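Local atomic coordinates of SusD-like carbohydrate binding protein (Bacteroides vulgatus, PDB entry 3LEW), a protein that probably binds carbohydrate at the outer membrane of a gut bacterium for nutrient uptake. Residues 30-43 against 256-270. Residues are numbered along the deposited sequence; the frame is centred on the assembly and turned at random.
Sequences WNYLMETFNSYANP and WGHAQTNDQSNASYQ
Glu35, in the last turn of helix 19-35, pushes its carboxylate into a hollow lined by His258, Gln260, Asn266 and Ala267. Its chain folds at chi2 (-74°), which turns the carboxylate into that hollow. OE2 takes three hydrogen bonds. Gln260 NE2 comes on the syn side at 2.8 Å from Glu35 OE2. His258 NE2 comes on the anti side, with Glu35 OE2 almost in the plane of the imidazole. Both donors stand well out of the carboxylate plane. Ala267 N reaches the same oxygen from above that plane. Glu35 OE1 accepts from Asn266 N at 2.9 Å. Asn266 ND2 also bonds Glu35 O, so Asn266 holds both the backbone and the side chain at this helix end.

Met34, a selenomethionine, lays CB squarely over one face of His258, 3.4 Å from the ring centroid, a CH-pi contact. Trp30 lies beside the same imidazole, with a weak bond from NE1 to His258 ND1. At its far rim, Trp30 CZ3 lies 3.5 Å from Trp256 CZ2.

Beyond the helix, Tyr269 projects into a notch of the 37-43 loop. Tyr40 covers one face of its ring as an offset stack, planes 27° apart. Phe37 turns its edge toward Tyr269, and Pro43 CG sits 4.3 Å from Tyr269 CB. The hydroxyls of Tyr269 and Tyr283 are hydrogen-bonded. A water joins Met34 O, Pro43 O and Gln270 NE2.

With an alanine in place of Glu35, His258, Gln260 and the backbone N-H groups of Asn266 and Ala267 would probably lose their carboxylate acceptors. The contact thus ties a helix end to the chain after strand 254-258. With four N-H donors turned on one buried carboxylate, Glu35 is likely to be held as the anion.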
# COMPACT_ATOMS: atom_id res chain seq x y z
N TRP A 30 8.15 4.30 14.56
CA TRP A 30 6.85 4.35 13.88
C TRP A 30 6.61 5.76 13.32
O TRP A 30 6.27 5.94 12.13
CB TRP A 30 5.70 3.96 14.84
CG TRP A 30 4.37 4.08 14.13
CD1 TRP A 30 3.48 5.08 14.25
CD2 TRP A 30 3.88 3.20 13.14
NE1 TRP A 30 2.41 4.87 13.41
CE2 TRP A 30 2.62 3.71 12.71
CE3 TRP A 30 4.36 2.00 12.57
CZ2 TRP A 30 1.84 3.06 11.73
CZ3 TRP A 30 3.59 1.36 11.61
CH2 TRP A 30 2.33 1.91 11.20
N ASN A 31 6.78 6.76 14.18
CA ASN A 31 6.65 8.17 13.79
C ASN A 31 7.56 8.49 12.59
O ASN A 31 7.17 9.12 11.62
CB ASN A 31 7.03 9.09 14.97
CG ASN A 31 6.50 10.50 14.80
OD1 ASN A 31 5.30 10.74 14.96
ND2 ASN A 31 7.38 11.44 14.49
N TYR A 32 8.82 8.05 12.69
CA TYR A 32 9.75 8.32 11.59
C TYR A 32 9.27 7.70 10.29
O TYR A 32 9.37 8.35 9.23
CB TYR A 32 11.16 7.77 11.95
CG TYR A 32 12.24 8.18 11.01
CD1 TYR A 32 12.78 9.45 11.07
CD2 TYR A 32 12.76 7.30 10.09
CE1 TYR A 32 13.79 9.85 10.17
CE2 TYR A 32 13.76 7.70 9.21
CZ TYR A 32 14.26 8.97 9.26
OH TYR A 32 15.27 9.34 8.38
N LEU A 33 8.76 6.45 10.34
CA LEU A 33 8.28 5.75 9.17
C LEU A 33 7.15 6.53 8.50
O LEU A 33 7.13 6.63 7.29
CB LEU A 33 7.76 4.38 9.56
CG LEU A 33 7.19 3.52 8.51
CD1 LEU A 33 8.23 3.24 7.41
CD2 LEU A 33 6.65 2.16 9.10
N MSE A 34 6.25 7.03 9.33
CA MSE A 34 5.00 7.67 8.83
C MSE A 34 5.09 9.12 8.49
O MSE A 34 4.37 9.61 7.55
CB MSE A 34 3.86 7.40 9.81
CG MSE A 34 3.50 5.95 9.99
SE MSE A 34 2.84 5.12 8.32
CE MSE A 34 1.57 6.32 7.67
N GLU A 35 5.96 9.84 9.18
CA GLU A 35 5.97 11.31 9.15
C GLU A 35 7.10 11.96 8.37
O GLU A 35 7.05 13.19 8.15
CB GLU A 35 6.00 11.85 10.57
CG GLU A 35 4.75 11.65 11.37
CD GLU A 35 3.61 12.60 10.93
OE1 GLU A 35 3.72 13.83 11.11
OE2 GLU A 35 2.62 12.11 10.38
N THR A 36 8.13 11.21 7.98
CA THR A 36 9.33 11.85 7.46
C THR A 36 9.17 12.24 5.98
O THR A 36 8.96 11.40 5.13
CB THR A 36 10.54 10.90 7.63
OG1 THR A 36 10.65 10.60 9.03
CG2 THR A 36 11.83 11.54 7.11
N PHE A 37 9.33 13.54 5.70
CA PHE A 37 9.35 14.00 4.32
C PHE A 37 10.68 13.70 3.63
O PHE A 37 11.75 13.85 4.24
CB PHE A 37 9.16 15.51 4.26
CG PHE A 37 7.74 16.00 4.49
CD1 PHE A 37 6.75 15.83 3.52
CD2 PHE A 37 7.40 16.69 5.65
CE1 PHE A 37 5.45 16.34 3.72
CE2 PHE A 37 6.11 17.20 5.80
CZ PHE A 37 5.15 17.00 4.83
N ASN A 38 10.62 13.40 2.32
CA ASN A 38 11.78 13.69 1.44
C ASN A 38 11.34 14.69 0.34
O ASN A 38 10.97 14.31 -0.78
CB ASN A 38 12.41 12.40 0.87
CG ASN A 38 13.65 12.68 0.06
OD1 ASN A 38 14.28 13.75 0.22
ND2 ASN A 38 14.02 11.76 -0.82
N SER A 39 11.35 15.97 0.72
CA SER A 39 10.59 17.02 0.02
C SER A 39 9.12 16.80 0.24
O SER A 39 8.67 15.71 0.60
CB SER A 39 10.91 17.11 -1.49
OG SER A 39 10.13 16.25 -2.33
N TYR A 40 8.34 17.83 -0.03
CA TYR A 40 6.90 17.71 0.02
C TYR A 40 6.30 16.66 -0.91
O TYR A 40 5.17 16.21 -0.67
CB TYR A 40 6.23 19.05 -0.25
CG TYR A 40 6.28 20.02 0.92
CD1 TYR A 40 5.57 19.77 2.07
CD2 TYR A 40 7.03 21.20 0.86
CE1 TYR A 40 5.61 20.63 3.15
CE2 TYR A 40 7.06 22.09 1.94
CZ TYR A 40 6.34 21.79 3.08
OH TYR A 40 6.30 22.62 4.18
N ALA A 41 7.03 16.24 -1.95
CA ALA A 41 6.56 15.19 -2.87
C ALA A 41 6.45 13.82 -2.21
O ALA A 41 5.80 12.95 -2.74
CB ALA A 41 7.52 15.09 -4.13
N ASN A 42 7.16 13.62 -1.08
CA ASN A 42 7.21 12.31 -0.42
C ASN A 42 6.92 12.36 1.07
O ASN A 42 7.85 12.40 1.90
CB ASN A 42 8.61 11.70 -0.63
CG ASN A 42 8.88 11.44 -2.12
OD1 ASN A 42 8.25 10.56 -2.69
ND2 ASN A 42 9.79 12.21 -2.73
N PRO A 43 5.65 12.32 1.44
CA PRO A 43 5.31 12.46 2.89
C PRO A 43 5.32 11.14 3.62
O PRO A 43 4.30 10.48 3.75
CB PRO A 43 3.90 13.13 2.85
CG PRO A 43 3.72 13.57 1.40
CD PRO A 43 4.49 12.60 0.58
N TRP A 256 -5.60 -1.07 10.87
CA TRP A 256 -4.33 -0.43 11.10
C TRP A 256 -4.29 0.86 10.34
O TRP A 256 -4.63 0.90 9.14
CB TRP A 256 -3.21 -1.35 10.60
CG TRP A 256 -1.84 -1.16 11.18
CD1 TRP A 256 -1.50 -0.69 12.42
CD2 TRP A 256 -0.61 -1.62 10.60
NE1 TRP A 256 -0.15 -0.78 12.63
CE2 TRP A 256 0.43 -1.32 11.51
CE3 TRP A 256 -0.28 -2.21 9.37
CZ2 TRP A 256 1.77 -1.60 11.23
CZ3 TRP A 256 1.04 -2.46 9.12
CH2 TRP A 256 2.05 -2.15 10.04
N GLY A 257 -3.86 1.91 11.02
CA GLY A 257 -3.74 3.18 10.39
C GLY A 257 -3.03 4.21 11.24
O GLY A 257 -2.80 4.02 12.44
N HIS A 258 -2.68 5.32 10.63
CA HIS A 258 -1.88 6.38 11.27
C HIS A 258 -2.72 7.65 11.47
O HIS A 258 -3.14 8.29 10.50
CB HIS A 258 -0.63 6.64 10.43
CG HIS A 258 0.29 7.70 10.95
ND1 HIS A 258 0.91 7.61 12.18
CD2 HIS A 258 0.72 8.86 10.39
CE1 HIS A 258 1.66 8.69 12.36
NE2 HIS A 258 1.57 9.45 11.29
N ALA A 259 -2.95 8.03 12.72
CA ALA A 259 -3.78 9.21 13.03
C ALA A 259 -2.98 10.49 12.80
O ALA A 259 -1.74 10.50 12.82
CB ALA A 259 -4.27 9.17 14.48
N GLN A 260 -3.73 11.57 12.59
CA GLN A 260 -3.18 12.91 12.34
C GLN A 260 -3.82 13.96 13.21
O GLN A 260 -5.05 13.96 13.43
CB GLN A 260 -3.36 13.23 10.86
CG GLN A 260 -2.49 12.33 10.00
CD GLN A 260 -1.08 12.77 10.02
OE1 GLN A 260 -0.78 13.78 9.39
NE2 GLN A 260 -0.17 12.01 10.70
N THR A 261 -2.98 14.85 13.74
CA THR A 261 -3.42 15.92 14.61
C THR A 261 -2.55 17.12 14.30
O THR A 261 -1.56 17.00 13.59
CB THR A 261 -3.20 15.58 16.11
OG1 THR A 261 -1.78 15.51 16.36
CG2 THR A 261 -3.84 14.25 16.46
N ASN A 262 -2.88 18.28 14.85
CA ASN A 262 -2.10 19.48 14.56
C ASN A 262 -0.64 19.32 14.96
O ASN A 262 0.23 19.88 14.30
CB ASN A 262 -2.70 20.70 15.23
CG ASN A 262 -2.12 22.02 14.67
OD1 ASN A 262 -1.98 22.22 13.43
ND2 ASN A 262 -1.78 22.90 15.57
N ASP A 263 -0.36 18.50 15.99
CA ASP A 263 0.97 18.17 16.50
C ASP A 263 1.72 17.14 15.65
O ASP A 263 2.93 16.98 15.74
CB ASP A 263 0.79 17.55 17.90
CG ASP A 263 -0.32 18.23 18.70
OD1 ASP A 263 -0.12 19.40 19.10
OD2 ASP A 263 -1.38 17.60 18.94
N GLN A 264 0.97 16.35 14.91
CA GLN A 264 1.53 15.24 14.14
C GLN A 264 0.79 15.23 12.80
O GLN A 264 -0.19 14.50 12.63
CB GLN A 264 1.33 13.95 14.93
CG GLN A 264 1.64 12.64 14.22
CD GLN A 264 1.39 11.46 15.14
OE1 GLN A 264 2.11 11.27 16.12
NE2 GLN A 264 0.33 10.69 14.87
N SER A 265 1.23 16.07 11.88
CA SER A 265 0.46 16.40 10.67
C SER A 265 1.21 16.26 9.35
O SER A 265 0.64 16.62 8.29
CB SER A 265 -0.10 17.81 10.76
OG SER A 265 0.94 18.76 10.81
N ASN A 266 2.42 15.73 9.35
CA ASN A 266 3.15 15.62 8.08
C ASN A 266 2.51 14.65 7.12
O ASN A 266 2.42 14.95 5.91
CB ASN A 266 4.60 15.21 8.29
CG ASN A 266 5.44 16.23 9.05
OD1 ASN A 266 5.03 17.34 9.36
ND2 ASN A 266 6.70 15.82 9.33
N ALA A 267 2.06 13.48 7.58
CA ALA A 267 1.54 12.49 6.68
C ALA A 267 0.31 13.00 5.92
O ALA A 267 0.09 12.60 4.77
CB ALA A 267 1.19 11.16 7.43
N SER A 268 -0.45 13.88 6.57
CA SER A 268 -1.68 14.44 5.99
C SER A 268 -1.42 15.12 4.63
O SER A 268 -2.34 15.27 3.82
CB SER A 268 -2.32 15.44 6.93
OG SER A 268 -2.76 14.83 8.12
N TYR A 269 -0.20 15.60 4.41
CA TYR A 269 0.13 16.32 3.20
C TYR A 269 -0.18 15.48 1.95
O TYR A 269 -0.51 16.03 0.88
CB TYR A 269 1.60 16.79 3.22
CG TYR A 269 1.92 17.88 2.23
CD1 TYR A 269 2.27 17.56 0.91
CD2 TYR A 269 1.89 19.21 2.60
CE1 TYR A 269 2.60 18.57 -0.02
CE2 TYR A 269 2.19 20.23 1.69
CZ TYR A 269 2.56 19.88 0.38
OH TYR A 269 2.87 20.85 -0.53
N GLN A 270 -0.14 14.16 2.08
CA GLN A 270 -0.47 13.32 0.94
C GLN A 270 -1.93 13.37 0.48
O GLN A 270 -2.22 13.00 -0.66
CB GLN A 270 -0.02 11.91 1.12
CG GLN A 270 -0.76 11.08 2.13
CD GLN A 270 0.18 9.90 2.66
OE1 GLN A 270 0.19 8.83 2.06
NE2 GLN A 270 0.85 10.07 3.83
O HOH W 1 3.01 8.64 5.33